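Local structure of condensin complex subunit 3 (Schizosaccharomyces pombe, 5OQR) at residues F631-Q642 with D681-Y689; T548-K556 with A589-Y599. The protein serves as a regulatory subunit of condensin, the complex required to convert interphase chromatin into condensed, mitotic-like chromosomes. All coordinates share one frame; numbering follows the deposited sequence.

Contact 1: residues F631-Q642 with D681-Y689; sequences FPVYAFGAHENQ and DWTDNEKLY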
# COMPACT_ATOMS: atom_id res chain seq x y z
N PHE A 631 -2.66 -0.72 14.85
CA PHE A 631 -2.10 0.23 15.81
C PHE A 631 -2.60 1.65 15.57
O PHE A 631 -3.03 2.30 16.54
CB PHE A 631 -0.57 0.16 15.78
CG PHE A 631 0.00 -1.02 16.51
CD1 PHE A 631 -0.27 -1.22 17.85
CD2 PHE A 631 0.81 -1.94 15.86
CE1 PHE A 631 0.25 -2.30 18.53
CE2 PHE A 631 1.33 -3.03 16.53
CZ PHE A 631 1.05 -3.21 17.87
N PRO A 632 -2.58 2.20 14.36
CA PRO A 632 -3.15 3.54 14.17
C PRO A 632 -4.63 3.61 14.50
O PRO A 632 -5.09 4.59 15.10
CB PRO A 632 -2.89 3.83 12.69
CG PRO A 632 -1.79 2.92 12.30
CD PRO A 632 -1.97 1.69 13.12
N VAL A 633 -5.40 2.59 14.12
CA VAL A 633 -6.84 2.58 14.39
C VAL A 633 -7.09 2.54 15.89
O VAL A 633 -7.95 3.27 16.42
CB VAL A 633 -7.51 1.40 13.67
CG1 VAL A 633 -8.91 1.12 14.23
CG2 VAL A 633 -7.60 1.68 12.19
N TYR A 634 -6.37 1.68 16.60
CA TYR A 634 -6.56 1.54 18.04
C TYR A 634 -6.03 2.77 18.78
O TYR A 634 -6.73 3.34 19.62
CB TYR A 634 -5.85 0.27 18.52
CG TYR A 634 -5.97 -0.01 20.00
CD1 TYR A 634 -4.95 0.36 20.87
CD2 TYR A 634 -7.08 -0.65 20.52
CE1 TYR A 634 -5.04 0.09 22.22
CE2 TYR A 634 -7.18 -0.92 21.87
CZ TYR A 634 -6.15 -0.54 22.71
OH TYR A 634 -6.25 -0.80 24.06
N ALA A 635 -4.81 3.20 18.46
CA ALA A 635 -4.19 4.30 19.18
C ALA A 635 -4.94 5.60 18.97
O ALA A 635 -5.25 6.32 19.92
CB ALA A 635 -2.73 4.45 18.76
N PHE A 636 -5.25 5.93 17.71
CA PHE A 636 -5.83 7.22 17.38
C PHE A 636 -7.35 7.26 17.54
O PHE A 636 -7.95 8.30 17.27
CB PHE A 636 -5.45 7.61 15.96
CG PHE A 636 -3.97 7.68 15.73
CD1 PHE A 636 -3.13 8.18 16.71
CD2 PHE A 636 -3.41 7.23 14.55
CE1 PHE A 636 -1.77 8.25 16.50
CE2 PHE A 636 -2.05 7.29 14.34
CZ PHE A 636 -1.23 7.80 15.32
N GLY A 637 -7.97 6.17 17.98
CA GLY A 637 -9.41 6.13 18.13
C GLY A 637 -9.89 6.75 19.42
O GLY A 637 -10.95 7.38 19.45
N ALA A 638 -9.13 6.58 20.50
CA ALA A 638 -9.55 7.05 21.81
C ALA A 638 -8.34 7.50 22.61
O ALA A 638 -7.25 6.95 22.47
CB ALA A 638 -10.31 5.95 22.57
N HIS A 639 -8.56 8.52 23.45
CA HIS A 639 -7.52 8.95 24.37
C HIS A 639 -7.10 7.82 25.30
O HIS A 639 -5.93 7.71 25.68
CB HIS A 639 -8.00 10.15 25.18
CG HIS A 639 -7.24 10.37 26.45
ND1 HIS A 639 -6.10 11.13 26.52
CD2 HIS A 639 -7.47 9.92 27.71
CE1 HIS A 639 -5.65 11.14 27.76
NE2 HIS A 639 -6.46 10.41 28.50
N GLU A 640 -8.06 6.97 25.69
CA GLU A 640 -7.76 5.90 26.63
C GLU A 640 -6.87 4.84 26.00
O GLU A 640 -6.14 4.14 26.72
CB GLU A 640 -9.05 5.26 27.14
CG GLU A 640 -9.92 6.18 27.97
CD GLU A 640 -10.68 7.20 27.15
OE1 GLU A 640 -10.59 7.14 25.90
OE2 GLU A 640 -11.36 8.07 27.74
N ASN A 641 -6.90 4.69 24.68
CA ASN A 641 -6.03 3.72 24.03
C ASN A 641 -4.59 4.20 24.01
O ASN A 641 -3.66 3.41 24.18
CB ASN A 641 -6.52 3.44 22.61
CG ASN A 641 -7.80 2.65 22.58
OD1 ASN A 641 -8.20 2.05 23.58
ND2 ASN A 641 -8.46 2.62 21.42
N GLN A 642 -4.38 5.50 23.79
CA GLN A 642 -3.03 6.05 23.86
C GLN A 642 -2.46 5.90 25.26
O GLN A 642 -1.26 5.63 25.43
CB GLN A 642 -3.03 7.51 23.43
CG GLN A 642 -3.51 7.73 22.01
CD GLN A 642 -3.30 9.15 21.53
OE1 GLN A 642 -3.86 10.09 22.08
NE2 GLN A 642 -2.50 9.31 20.49
N ASP A 681 4.56 8.53 18.31
CA ASP A 681 3.47 9.05 17.50
C ASP A 681 2.13 8.45 17.92
O ASP A 681 1.12 9.15 18.00
CB ASP A 681 3.74 8.78 16.02
CG ASP A 681 4.97 9.50 15.52
OD1 ASP A 681 5.13 9.62 14.29
OD2 ASP A 681 5.77 9.96 16.36
N TRP A 682 2.12 7.14 18.20
CA TRP A 682 0.89 6.49 18.65
C TRP A 682 0.34 7.13 19.91
O TRP A 682 -0.88 7.17 20.11
CB TRP A 682 1.14 5.01 18.89
CG TRP A 682 1.45 4.22 17.65
CD1 TRP A 682 1.20 4.59 16.37
CD2 TRP A 682 2.08 2.94 17.59
NE1 TRP A 682 1.63 3.61 15.51
CE2 TRP A 682 2.18 2.59 16.23
CE3 TRP A 682 2.58 2.06 18.55
CZ2 TRP A 682 2.74 1.39 15.81
CZ3 TRP A 682 3.14 0.87 18.13
CH2 TRP A 682 3.22 0.55 16.78
N THR A 683 1.21 7.62 20.79
CA THR A 683 0.80 8.18 22.07
C THR A 683 0.62 9.69 22.02
O THR A 683 0.25 10.28 23.04
CB THR A 683 1.83 7.80 23.14
OG1 THR A 683 3.15 8.07 22.65
CG2 THR A 683 1.74 6.34 23.46
N ASP A 684 0.85 10.33 20.88
CA ASP A 684 0.72 11.77 20.75
C ASP A 684 -0.75 12.16 20.70
O ASP A 684 -1.48 11.71 19.81
CB ASP A 684 1.46 12.25 19.50
CG ASP A 684 1.50 13.76 19.38
OD1 ASP A 684 0.66 14.45 20.01
OD2 ASP A 684 2.38 14.27 18.66
N ASN A 685 -1.18 13.00 21.64
CA ASN A 685 -2.58 13.40 21.69
C ASN A 685 -3.00 14.18 20.45
O ASN A 685 -4.17 14.16 20.07
CB ASN A 685 -2.84 14.24 22.95
CG ASN A 685 -4.28 14.68 23.07
OD1 ASN A 685 -4.61 15.83 22.80
ND2 ASN A 685 -5.15 13.76 23.47
N GLU A 686 -2.06 14.88 19.82
CA GLU A 686 -2.39 15.67 18.64
C GLU A 686 -2.85 14.81 17.48
O GLU A 686 -3.57 15.30 16.60
CB GLU A 686 -1.17 16.50 18.21
CG GLU A 686 -1.43 17.45 17.05
CD GLU A 686 -2.41 18.56 17.41
OE1 GLU A 686 -2.71 18.72 18.61
OE2 GLU A 686 -2.88 19.26 16.49
N LYS A 687 -2.47 13.53 17.45
CA LYS A 687 -2.75 12.67 16.31
C LYS A 687 -4.07 11.92 16.43
O LYS A 687 -4.29 10.96 15.68
CB LYS A 687 -1.61 11.66 16.12
CG LYS A 687 -0.25 12.30 15.87
CD LYS A 687 0.61 11.41 14.99
CE LYS A 687 2.09 11.73 15.15
NZ LYS A 687 2.39 13.17 14.91
N LEU A 688 -4.94 12.31 17.35
CA LEU A 688 -6.24 11.67 17.46
C LEU A 688 -7.13 12.08 16.29
O LEU A 688 -7.15 13.25 15.89
CB LEU A 688 -6.91 12.03 18.78
CG LEU A 688 -6.40 11.32 20.04
CD1 LEU A 688 -7.07 11.89 21.28
CD2 LEU A 688 -6.62 9.83 19.97
N TYR A 689 -7.87 11.11 15.75
CA TYR A 689 -8.80 11.41 14.67
C TYR A 689 -9.90 12.35 15.14
O TYR A 689 -10.28 13.28 14.42
CB TYR A 689 -9.40 10.11 14.13
CG TYR A 689 -8.39 9.14 13.54
CD1 TYR A 689 -7.30 9.61 12.82
CD2 TYR A 689 -8.53 7.77 13.71
CE1 TYR A 689 -6.38 8.73 12.28
CE2 TYR A 689 -7.62 6.89 13.18
CZ TYR A 689 -6.54 7.37 12.46
OH TYR A 689 -5.62 6.49 11.92
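Phe631 lies over one face of the six-membered ring of Trp682 in an offset stack, with the planes 19° apart. Its CB is 3.5 Å from CZ2 of Trp682. Tyr612 of helix 601-613 also meets the Phe631 ring. One turn on, the methyl of Ala635 packs against CB of Trp682. Phe636 has the largest share of the contact. Its CB sits over the centre of the Tyr689 ring, and its ring turns an edge to the same face. At the far rim, CE1 is 3.4 Å from CB of Lys687, and Lys687 O lies over one face of the ring. Tyr689 N donates to Phe636 O at 3.2 Å. Gln642 extends beyond CG (chi2 -171°) and brings its amide to the end of helix 669-682. There NE2 donates to Trp682 O and to Asp684 O, each at 2.7 Å and from above the carbonyl plane. Lys687 N reaches Asp684 O from the opposite face. A leucine in place of Gln642 would probably leave Trp682 O and Asp684 O without this shared donor, and the turn between them less firmly held. Such packing of an interhelical turn against a third helix end is consistent with a HEAT-type solenoid.

Contact 2: residues T548-K556 with A589-Y599; sequences TDMLIQHGK and AIAKLLVILHY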
# COMPACT_ATOMS: atom_id res chain seq x y z
N THR A 548 -12.33 -16.77 18.83
CA THR A 548 -12.39 -15.32 18.64
C THR A 548 -13.80 -14.89 18.26
O THR A 548 -14.30 -13.87 18.75
CB THR A 548 -11.39 -14.88 17.57
OG1 THR A 548 -10.06 -15.24 17.98
CG2 THR A 548 -11.44 -13.37 17.38
N ASP A 549 -14.45 -15.64 17.37
CA ASP A 549 -15.79 -15.26 16.93
C ASP A 549 -16.83 -15.49 18.02
O ASP A 549 -17.80 -14.74 18.12
CB ASP A 549 -16.16 -16.02 15.67
CG ASP A 549 -15.53 -15.43 14.42
OD1 ASP A 549 -14.62 -14.58 14.57
OD2 ASP A 549 -15.93 -15.81 13.31
N MET A 550 -16.65 -16.53 18.85
CA MET A 550 -17.57 -16.74 19.96
C MET A 550 -17.51 -15.58 20.95
O MET A 550 -18.54 -15.17 21.49
CB MET A 550 -17.25 -18.06 20.66
CG MET A 550 -17.58 -19.29 19.82
SD MET A 550 -17.48 -20.85 20.72
CE MET A 550 -15.79 -20.83 21.26
N LEU A 551 -16.32 -15.03 21.19
CA LEU A 551 -16.20 -13.88 22.08
C LEU A 551 -16.87 -12.65 21.48
O LEU A 551 -17.66 -11.98 22.15
CB LEU A 551 -14.72 -13.59 22.36
CG LEU A 551 -14.01 -14.55 23.32
CD1 LEU A 551 -12.52 -14.35 23.26
CD2 LEU A 551 -14.51 -14.35 24.74
N ILE A 552 -16.56 -12.34 20.22
CA ILE A 552 -17.14 -11.17 19.58
C ILE A 552 -18.65 -11.31 19.48
O ILE A 552 -19.40 -10.35 19.73
CB ILE A 552 -16.49 -10.95 18.20
CG1 ILE A 552 -15.02 -10.60 18.36
CG2 ILE A 552 -17.22 -9.86 17.42
CD1 ILE A 552 -14.21 -10.75 17.10
N GLN A 553 -19.13 -12.49 19.11
CA GLN A 553 -20.56 -12.69 18.92
C GLN A 553 -21.29 -12.71 20.25
O GLN A 553 -22.24 -11.95 20.46
CB GLN A 553 -20.81 -13.99 18.15
CG GLN A 553 -22.27 -14.37 17.98
CD GLN A 553 -23.03 -13.40 17.10
OE1 GLN A 553 -22.48 -12.82 16.17
NE2 GLN A 553 -24.32 -13.22 17.38
N HIS A 554 -20.87 -13.58 21.17
CA HIS A 554 -21.64 -13.85 22.38
C HIS A 554 -21.25 -12.95 23.55
O HIS A 554 -22.03 -12.85 24.51
CB HIS A 554 -21.47 -15.31 22.79
CG HIS A 554 -22.05 -16.27 21.80
ND1 HIS A 554 -23.25 -16.05 21.16
CD2 HIS A 554 -21.59 -17.46 21.33
CE1 HIS A 554 -23.51 -17.05 20.35
NE2 HIS A 554 -22.52 -17.92 20.43
N GLY A 555 -20.09 -12.33 23.51
CA GLY A 555 -19.69 -11.41 24.55
C GLY A 555 -18.50 -11.92 25.35
O GLY A 555 -18.17 -13.11 25.35
N LYS A 556 -17.85 -10.99 26.04
CA LYS A 556 -16.66 -11.29 26.82
C LYS A 556 -17.01 -12.00 28.12
O LYS A 556 -16.31 -12.94 28.53
CB LYS A 556 -15.91 -9.99 27.11
CG LYS A 556 -14.50 -10.16 27.62
CD LYS A 556 -14.02 -8.91 28.35
CE LYS A 556 -14.33 -7.63 27.58
NZ LYS A 556 -13.78 -6.43 28.26
N ALA A 589 -6.57 -11.95 15.36
CA ALA A 589 -7.58 -12.19 16.39
C ALA A 589 -7.43 -11.22 17.55
O ALA A 589 -8.40 -10.60 17.99
CB ALA A 589 -7.49 -13.64 16.87
N ILE A 590 -6.20 -11.09 18.07
CA ILE A 590 -5.94 -10.14 19.15
C ILE A 590 -6.38 -8.74 18.74
O ILE A 590 -7.03 -8.02 19.51
CB ILE A 590 -4.45 -10.18 19.54
CG1 ILE A 590 -4.11 -11.54 20.15
CG2 ILE A 590 -4.11 -9.06 20.52
CD1 ILE A 590 -2.65 -11.89 20.07
N ALA A 591 -6.02 -8.33 17.53
CA ALA A 591 -6.34 -6.98 17.07
C ALA A 591 -7.83 -6.69 17.16
O ALA A 591 -8.24 -5.65 17.68
CB ALA A 591 -5.84 -6.79 15.64
N LYS A 592 -8.67 -7.61 16.66
CA LYS A 592 -10.10 -7.34 16.67
C LYS A 592 -10.70 -7.50 18.06
O LYS A 592 -11.65 -6.78 18.41
CB LYS A 592 -10.84 -8.24 15.67
CG LYS A 592 -10.29 -9.64 15.52
CD LYS A 592 -11.18 -10.51 14.63
CE LYS A 592 -11.13 -10.07 13.18
NZ LYS A 592 -12.06 -10.87 12.33
N LEU A 593 -10.18 -8.41 18.88
CA LEU A 593 -10.64 -8.51 20.26
C LEU A 593 -10.38 -7.22 21.03
O LEU A 593 -11.18 -6.85 21.90
CB LEU A 593 -9.97 -9.69 20.96
CG LEU A 593 -10.38 -11.10 20.55
CD1 LEU A 593 -9.58 -12.12 21.33
CD2 LEU A 593 -11.87 -11.33 20.77
N LEU A 594 -9.28 -6.54 20.74
CA LEU A 594 -8.98 -5.28 21.43
C LEU A 594 -9.92 -4.17 20.97
O LEU A 594 -10.54 -3.49 21.80
CB LEU A 594 -7.52 -4.89 21.20
CG LEU A 594 -6.51 -5.22 22.31
CD1 LEU A 594 -6.69 -6.62 22.85
CD2 LEU A 594 -5.10 -5.04 21.78
N VAL A 595 -10.03 -3.97 19.66
CA VAL A 595 -10.85 -2.87 19.14
C VAL A 595 -12.32 -3.11 19.44
O VAL A 595 -13.05 -2.19 19.83
CB VAL A 595 -10.60 -2.70 17.63
CG1 VAL A 595 -11.50 -1.61 17.07
CG2 VAL A 595 -9.14 -2.37 17.37
N ILE A 596 -12.80 -4.34 19.24
CA ILE A 596 -14.22 -4.62 19.37
C ILE A 596 -14.62 -4.76 20.83
O ILE A 596 -15.63 -4.20 21.27
CB ILE A 596 -14.59 -5.89 18.57
CG1 ILE A 596 -14.21 -5.74 17.09
CG2 ILE A 596 -16.08 -6.19 18.69
CD1 ILE A 596 -14.27 -7.03 16.32
N LEU A 597 -13.83 -5.51 21.60
CA LEU A 597 -14.22 -5.91 22.95
C LEU A 597 -13.43 -5.25 24.06
O LEU A 597 -13.88 -5.28 25.21
CB LEU A 597 -14.08 -7.43 23.10
CG LEU A 597 -15.34 -8.29 22.99
CD1 LEU A 597 -16.21 -7.91 21.81
CD2 LEU A 597 -14.95 -9.76 22.90
N HIS A 598 -12.28 -4.65 23.76
CA HIS A 598 -11.32 -4.26 24.79
C HIS A 598 -11.01 -5.46 25.68
O HIS A 598 -11.26 -5.47 26.89
CB HIS A 598 -11.82 -3.07 25.62
CG HIS A 598 -11.71 -1.76 24.92
ND1 HIS A 598 -10.52 -1.29 24.40
CD2 HIS A 598 -12.63 -0.80 24.66
CE1 HIS A 598 -10.72 -0.11 23.84
NE2 HIS A 598 -11.99 0.21 23.98
N TYR A 599 -10.46 -6.49 25.05
CA TYR A 599 -10.24 -7.79 25.68
C TYR A 599 -8.83 -7.82 26.24
O TYR A 599 -7.88 -8.24 25.58
CB TYR A 599 -10.48 -8.91 24.68
CG TYR A 599 -10.26 -10.31 25.21
CD1 TYR A 599 -11.22 -10.92 26.01
CD2 TYR A 599 -9.11 -11.02 24.92
CE1 TYR A 599 -11.04 -12.19 26.50
CE2 TYR A 599 -8.92 -12.29 25.40
CZ TYR A 599 -9.88 -12.88 26.19
OH TYR A 599 -9.70 -14.15 26.68
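Lys556 reaches from the loop after helix 537-554 to Tyr599 and the carbonyls of Leu597 and His598. Its CB is 4.3 Å from CD2 of Leu597. CG lies at the edge of the Tyr599 ring, near its plane, 3.7 Å from CD1. CD stays beside the same ring atom. The chain bends at chi3 (-46°), which brings CE to Leu597 O. At the tip, NZ donates to His598 O at 3.0 Å, from above the carbonyl plane. The ammonium group is held mainly by His598 O, and weakly by Leu597 O. Leu551 CD1 lies over one face of the Tyr599 ring and is 4.0 Å from CD2 of Leu593. CD2 of Leu597 rests on Leu551 O at 3.6 Å. Ile552 crosses Ile596 at about a right angle, and their CD1 atoms are 3.8 Å apart. Thr548 packs CG2 against Leu593, while its OG1 bonds to Ile544 O. The chain of another protein binds Asp549 and Lys592 through its backbone. The two helix segments run nearly parallel, at 10°, with axes 10.4 Å apart. Helix 537-554, within HEAT repeat 8, packs on helix 518-534 through Met550 and His554. Helix 563-574 touches Ala589 and Leu593, and helix 601-613 covers Ile590.

Contacts 1 and 2 follow one another along the chain, with centres about 20 Å apart. Both lie in the C-terminal family region, on the same side of the chain's centre. They also touch directly. Asn641 OD1 packs 3.3 Å from His598 CE1. The Tyr634 ring lies against Leu594 and Val595, with CE2 of Tyr634 4.0 Å from CB of Leu594. Segment 589-599 therefore faces segment 548-556 on one flank and segment 631-642 on another. Helix 601-613 links the two: OD2 of Asp601 bonds to Tyr634 OH and to His598 ND1. The other protein chain reaches contact 2, but it does not touch the segments of contact 1.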